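Local coordinates for inclusion membrane protein A (Chlamydia trachomatis, PDB 6E7E) that probably drives the homotypic fusion of chlamydial inclusions as a SNARE-like membrane protein, of which this chain is the soluble domain, at residues 75-79 with 80-84; 111-114 with 115-118. The protein carries 2 engineered substitutions. All coordinates share one frame; numbering follows the deposited sequence.

In the fold
Both contacts are local ones in the elongated, almost all-helical soluble domain. They follow in series along the chain and lie on opposite sides of its centre. Their own centres are about 50 Å apart, and their nearest atoms about 37 Å, so they do not touch. Interaction 1 starts the short helix 79-82 after the loop that follows helix 65-73, and packs near the end of helix 125-165. Interaction 2 lies within helix 110-119 and leans on helix 4-38. Helix 87-107 runs between the two places. Both join charged or polar side chains three to five residues apart, but interaction 1 caps a helix and interaction 2 pairs charges along one.

Interaction 1: 75-79 with 80-84; sequences KNSTE and EMRKL
The guanidinium of Arg82 has Thr78 O and Glu79 CA over one face, both offset toward its rim. Thr78 O stands 3.5 Å above the plane. At the edge Ser77 OG takes a hydrogen bond from Arg82 NH1 at 2.9 Å. Ser77 OG lies almost in the guanidinium plane, and the N-H points at it at 161°. A bend at chi3 folds the arginine back over the start of the helix to reach this serine. Ser77 OG is also hydrogen-bonded to Tyr74 O, so two groups hold it. The carboxylate of Glu79 lies in a plane nearly parallel to that of the guanidinium, but the two groups make no salt bridge.

Thr78 sits at the N-cap. A chi1 of 72° turns its OG1 back over the first turn, where it accepts from Met81 N at 3.0 Å. The bond is nearly straight, at 168°. OG1 also shares a hydrogen bond with Glu163 OE2, which ties the cap to helix 125-165. One residue on, Arg82 N donates to Thr78 O at 3.1 Å. Lys83 N reaches Glu79 O only weakly. Lys83 NZ meets Glu80 OE1 at 2.9 Å in a salt bridge. Met81 turns its end away to pack on Gln159, Arg160 and Glu73. The arrangement is a threonine N-cap opening a short helix in a helical bundle.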
ATOM      1  N   LYS A  75      11.290  -2.003  20.436  1.00 24.47           N
ATOM      2  CA  LYS A  75      12.370  -2.798  21.096  1.00 29.46           C
ATOM      3  C   LYS A  75      12.899  -2.131  22.370  1.00 34.45           C
ATOM      4  O   LYS A  75      12.944  -2.807  23.413  1.00 48.73           O
ATOM      5  CB  LYS A  75      13.501  -3.068  20.095  1.00 31.17           C
ATOM      6  CG  LYS A  75      13.157  -4.058  18.987  1.00 38.31           C
ATOM      7  CD  LYS A  75      14.311  -4.428  18.068  1.00 43.24           C
ATOM      8  CE  LYS A  75      14.838  -3.280  17.230  1.00 42.16           C
ATOM      9  NZ  LYS A  75      13.795  -2.684  16.363  1.00 37.22           N
ATOM     10  N   ASN A  76      13.327  -0.877  22.279  1.00 32.06           N
ATOM     11  CA  ASN A  76      13.932  -0.106  23.409  1.00 26.62           C
ATOM     12  C   ASN A  76      13.040   1.081  23.742  1.00 19.75           C
ATOM     13  O   ASN A  76      13.568   2.180  23.898  1.00 24.60           O
ATOM     14  CB  ASN A  76      15.337   0.393  23.060  1.00 31.28           C
ATOM     15  CG  ASN A  76      16.448  -0.533  23.499  1.00 37.99           C
ATOM     16  OD1 ASN A  76      17.297  -0.904  22.694  1.00 45.80           O
ATOM     17  ND2 ASN A  76      16.462  -0.895  24.773  1.00 44.84           N
ATOM     18  N   SER A  77      11.728   0.863  23.761  1.00 19.86           N
ATOM     19  CA  SER A  77      10.690   1.927  23.836  1.00 18.14           C
ATOM     20  C   SER A  77      10.475   2.424  25.268  1.00 16.49           C
ATOM     21  O   SER A  77      10.716   1.670  26.239  1.00 18.86           O
ATOM     22  CB  SER A  77       9.376   1.452  23.292  1.00 17.95           C
ATOM     23  OG  SER A  77       8.856   0.351  24.018  1.00 20.39           O
ATOM     24  N   THR A  78      10.022   3.673  25.381  1.00 15.62           N
ATOM     25  CA  THR A  78       9.404   4.198  26.609  1.00 15.28           C
ATOM     26  C   THR A  78       7.926   3.842  26.742  1.00 15.27           C
ATOM     27  O   THR A  78       7.259   3.562  25.747  1.00 14.89           O
ATOM     28  CB  THR A  78       9.533   5.723  26.687  1.00 15.47           C
ATOM     29  OG1 THR A  78       8.655   6.311  25.720  1.00 14.88           O
ATOM     30  CG2 THR A  78      10.971   6.187  26.557  1.00 17.44           C
ATOM     31  N   GLU A  79       7.382   3.993  27.942  1.00 17.66           N
ATOM     32  CA  GLU A  79       5.929   3.809  28.163  1.00 19.13           C
ATOM     33  C   GLU A  79       5.129   4.835  27.342  1.00 17.86           C
ATOM     34  O   GLU A  79       4.079   4.523  26.764  1.00 16.65           O
ATOM     35  CB  GLU A  79       5.658   3.903  29.660  1.00 22.02           C
ATOM     36  CG  GLU A  79       4.345   3.304  30.071  1.00 26.99           C
ATOM     37  CD  GLU A  79       4.160   2.937  31.534  1.00 28.36           C
ATOM     38  OE1 GLU A  79       5.159   2.919  32.366  1.00 27.88           O
ATOM     39  OE2 GLU A  79       2.990   2.666  31.852  1.00 30.49           O
ATOM     40  N   GLU A  80       5.635   6.047  27.235  1.00 16.46           N
ATOM     41  CA  GLU A  80       4.910   7.093  26.485  1.00 16.40           C
ATOM     42  C   GLU A  80       4.843   6.738  24.991  1.00 15.08           C
ATOM     43  O   GLU A  80       3.795   6.908  24.357  1.00 14.92           O
ATOM     44  CB  GLU A  80       5.611   8.428  26.674  1.00 16.72           C
ATOM     45  CG  GLU A  80       4.805   9.560  26.111  1.00 20.57           C
ATOM     46  CD  GLU A  80       3.503   9.869  26.833  1.00 23.90           C
ATOM     47  OE1 GLU A  80       3.328   9.400  27.987  1.00 24.04           O
ATOM     48  OE2 GLU A  80       2.659  10.543  26.225  1.00 27.69           O
ATOM     49  N   MET A  81       5.961   6.313  24.439  1.00 12.81           N
ATOM     50  CA  MET A  81       5.981   5.918  23.024  1.00 11.54           C
ATOM     51  C   MET A  81       4.999   4.768  22.790  1.00 12.15           C
ATOM     52  O   MET A  81       4.345   4.736  21.743  1.00 11.67           O
ATOM     53  CB  MET A  81       7.402   5.522  22.637  1.00 12.64           C
ATOM     54  CG  MET A  81       7.540   5.187  21.182  1.00 13.11           C
ATOM     55  SD  MET A  81       7.397   6.594  20.048  1.00 13.58           S
ATOM     56  CE  MET A  81       9.038   7.292  20.249  1.00 14.49           C
ATOM     57  N   ARG A  82       4.924   3.834  23.723  1.00 12.53           N
ATOM     58  CA  ARG A  82       4.048   2.666  23.521  1.00 13.39           C
ATOM     59  C   ARG A  82       2.567   3.046  23.538  1.00 13.45           C
ATOM     60  O   ARG A  82       1.761   2.236  23.054  1.00 14.79           O
ATOM     61  CB  ARG A  82       4.356   1.574  24.545  1.00 14.31           C
ATOM     62  CG  ARG A  82       5.691   0.885  24.288  1.00 15.70           C
ATOM     63  CD  ARG A  82       5.860  -0.354  25.107  1.00 18.17           C
ATOM     64  NE  ARG A  82       5.820  -0.128  26.532  1.00 19.34           N
ATOM     65  CZ  ARG A  82       6.876   0.145  27.293  1.00 19.75           C
ATOM     66  NH1 ARG A  82       8.094   0.232  26.781  1.00 19.45           N
ATOM     67  NH2 ARG A  82       6.708   0.237  28.593  1.00 22.75           N
ATOM     68  N   LYS A  83       2.190   4.248  23.955  1.00 13.83           N
ATOM     69  CA  LYS A  83       0.785   4.679  23.782  1.00 15.27           C
ATOM     70  C   LYS A  83       0.407   4.729  22.297  1.00 14.37           C
ATOM     71  O   LYS A  83      -0.776   4.704  21.995  1.00 17.36           O
ATOM     72  CB  LYS A  83       0.545   6.010  24.471  1.00 18.80           C
ATOM     73  CG  LYS A  83       0.756   5.940  25.970  1.00 21.03           C
ATOM     74  CD  LYS A  83       0.515   7.233  26.673  1.00 25.70           C
ATOM     75  CE  LYS A  83       0.891   7.158  28.140  1.00 27.06           C
ATOM     76  NZ  LYS A  83       0.693   8.458  28.824  1.00 31.06           N
ATOM     77  N   LEU A  84       1.372   4.861  21.401  1.00 11.88           N
ATOM     78  CA  LEU A  84       1.071   4.926  19.949  1.00 11.91           C
ATOM     79  C   LEU A  84       0.697   3.556  19.394  1.00 11.84           C
ATOM     80  O   LEU A  84       0.225   3.504  18.249  1.00 13.36           O
ATOM     81  CB  LEU A  84       2.241   5.545  19.202  1.00 11.40           C
ATOM     82  CG  LEU A  84       2.498   7.005  19.569  1.00 12.74           C
ATOM     83  CD1 LEU A  84       3.702   7.554  18.843  1.00 13.36           C
ATOM     84  CD2 LEU A  84       1.295   7.908  19.308  1.00 15.66           C
TER

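Interaction 2: 111-114 with 115-118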
ATOM      1  N   ALA A 111      -3.065  -7.775 -17.000  1.00 10.74           N
ATOM      2  CA  ALA A 111      -2.210  -7.252 -18.076  1.00 12.40           C
ATOM      3  C   ALA A 111      -2.000  -8.349 -19.126  1.00 12.02           C
ATOM      4  O   ALA A 111      -2.087  -8.090 -20.331  1.00 12.96           O
ATOM      5  CB  ALA A 111      -0.892  -6.766 -17.529  1.00 14.37           C
ATOM      6  N   GLU A 112      -1.562  -9.523 -18.729  1.00 12.34           N
ATOM      7  CA  GLU A 112      -1.381 -10.614 -19.722  1.00 13.37           C
ATOM      8  C   GLU A 112      -2.751 -11.024 -20.272  1.00 12.33           C
ATOM      9  O   GLU A 112      -2.815 -11.398 -21.450  1.00 13.97           O
ATOM     10  CB  GLU A 112      -0.670 -11.815 -19.094  1.00 30.00           C
ATOM     11  CG  GLU A 112       0.760 -11.532 -18.657  1.00 30.00           C
ATOM     12  CD  GLU A 112       1.701 -11.355 -19.833  1.00 30.00           C
ATOM     13  OE1 GLU A 112       1.567 -12.105 -20.822  1.00 30.00           O
ATOM     14  OE2 GLU A 112       2.576 -10.466 -19.768  1.00 30.00           O
ATOM     15  N   GLU A 113      -3.869 -10.923 -19.665  1.00 11.90           N
ATOM     16  CA  GLU A 113      -5.162 -11.202 -20.305  1.00 12.67           C
ATOM     17  C   GLU A 113      -5.425 -10.171 -21.405  1.00 11.65           C
ATOM     18  O   GLU A 113      -5.885 -10.548 -22.484  1.00 12.41           O
ATOM     19  CB  GLU A 113      -6.291 -11.302 -19.300  1.00 14.06           C
ATOM     20  CG  GLU A 113      -7.635 -11.589 -19.941  1.00 15.47           C
ATOM     21  CD  GLU A 113      -7.804 -12.896 -20.700  1.00 17.46           C
ATOM     22  OE1 GLU A 113      -6.876 -13.739 -20.687  1.00 17.38           O
ATOM     23  OE2 GLU A 113      -8.893 -13.087 -21.278  1.00 18.50           O
ATOM     24  N   VAL A 114      -5.154  -8.896 -21.178  1.00 11.11           N
ATOM     25  CA  VAL A 114      -5.300  -7.873 -22.231  1.00 11.65           C
ATOM     26  C   VAL A 114      -4.404  -8.224 -23.406  1.00 11.31           C
ATOM     27  O   VAL A 114      -4.845  -8.124 -24.556  1.00 12.53           O
ATOM     28  CB  VAL A 114      -4.933  -6.498 -21.673  1.00 13.82           C
ATOM     29  CG1 VAL A 114      -4.623  -5.503 -22.762  1.00 14.78           C
ATOM     30  CG2 VAL A 114      -6.023  -5.990 -20.761  1.00 14.65           C
ATOM     31  N   ARG A 115      -3.158  -8.591 -23.136  1.00 11.81           N
ATOM     32  CA  ARG A 115      -2.241  -8.941 -24.258  1.00 13.37           C
ATOM     33  C   ARG A 115      -2.797 -10.137 -25.050  1.00 14.34           C
ATOM     34  O   ARG A 115      -2.761 -10.095 -26.286  1.00 14.93           O
ATOM     35  CB  ARG A 115      -0.822  -9.208 -23.768  1.00 30.00           C
ATOM     36  CG  ARG A 115      -0.146  -7.969 -23.195  1.00 30.00           C
ATOM     37  CD  ARG A 115       1.209  -8.428 -22.716  1.00 30.00           C
ATOM     38  NE  ARG A 115       1.949  -7.328 -22.148  1.00 30.00           N
ATOM     39  CZ  ARG A 115       2.409  -7.265 -20.918  1.00 30.00           C
ATOM     40  NH1 ARG A 115       2.205  -8.254 -20.064  1.00 30.00           N
ATOM     41  NH2 ARG A 115       3.012  -6.160 -20.518  1.00 30.00           N
ATOM     42  N   ARG A 116      -3.336 -11.109 -24.356  1.00 13.35           N
ATOM     43  CA  ARG A 116      -3.906 -12.323 -24.971  1.00 14.78           C
ATOM     44  C   ARG A 116      -5.091 -11.927 -25.848  1.00 14.30           C
ATOM     45  O   ARG A 116      -5.166 -12.372 -27.008  1.00 16.18           O
ATOM     46  CB  ARG A 116      -4.323 -13.336 -23.901  1.00 15.80           C
ATOM     47  CG  ARG A 116      -4.704 -14.708 -24.440  1.00 18.59           C
ATOM     48  CD  ARG A 116      -5.351 -15.624 -23.427  1.00 19.99           C
ATOM     49  NE  ARG A 116      -6.686 -15.172 -23.125  1.00 20.92           N
ATOM     50  CZ  ARG A 116      -7.732 -15.304 -23.930  1.00 23.45           C
ATOM     51  NH1 ARG A 116      -7.635 -15.996 -25.057  1.00 26.20           N
ATOM     52  NH2 ARG A 116      -8.898 -14.801 -23.570  1.00 23.19           N
ATOM     53  N   LEU A 117      -6.004 -11.127 -25.319  1.00 13.34           N
ATOM     54  CA  LEU A 117      -7.169 -10.672 -26.091  1.00 13.12           C
ATOM     55  C   LEU A 117      -6.723  -9.896 -27.333  1.00 13.22           C
ATOM     56  O   LEU A 117      -7.240 -10.141 -28.428  1.00 14.08           O
ATOM     57  CB  LEU A 117      -8.048  -9.811 -25.211  1.00 13.11           C
ATOM     58  CG  LEU A 117      -8.743 -10.539 -24.071  1.00 14.35           C
ATOM     59  CD1 LEU A 117      -9.361  -9.535 -23.120  1.00 15.31           C
ATOM     60  CD2 LEU A 117      -9.794 -11.515 -24.577  1.00 17.25           C
ATOM     61  N   ALA A 118      -5.799  -8.962 -27.178  1.00 13.08           N
ATOM     62  CA  ALA A 118      -5.360  -8.114 -28.299  1.00 13.41           C
ATOM     63  C   ALA A 118      -4.717  -8.984 -29.374  1.00 15.00           C
ATOM     64  O   ALA A 118      -4.979  -8.781 -30.576  1.00 14.69           O
ATOM     65  CB  ALA A 118      -4.402  -7.064 -27.820  1.00 14.50           C
TER
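Glu113 and Arg116 lie side by side and point the same way. In both, CG is anti to the backbone N (chi1 180° and -170°). The glutamate then bends at chi2, while the arginine runs on and bends at chi3, which turns its NE edge to the carboxylate. The grip is side-on and two-pronged. Arg116 NE donates to Glu113 OE1 at 2.8 Å, and Arg116 NH2 to Glu113 OE2 at 2.9 Å. Both oxygens lie close to the guanidinium plane and are met on their syn sides. The carboxylate itself is tilted 33° to that plane.

Leu117 crosses Glu113 at a slant, its CD2 3.8 Å from Glu113 OE2. Arg115 instead extends straight from CG to NE and passes Ala111 O with its CG at 3.5 Å. Its guanidinium also nears Glu112, but the modelled approach is too short and the places of both Glu112 OE2 and Arg115 NH1 are doubtful. Backbone bonds from residues 115-118 to 111-114 keep the helix regular.

Arg115 NE forms a salt bridge with Glu38, and the arginine also packs on His34 and Leu35. Ala111 and Glu112 touch Glu31, so this side of helix 110-119 rests on helix 4-38. Arg116 and Leu117 meet Gln122 in the loop before helix 125-165.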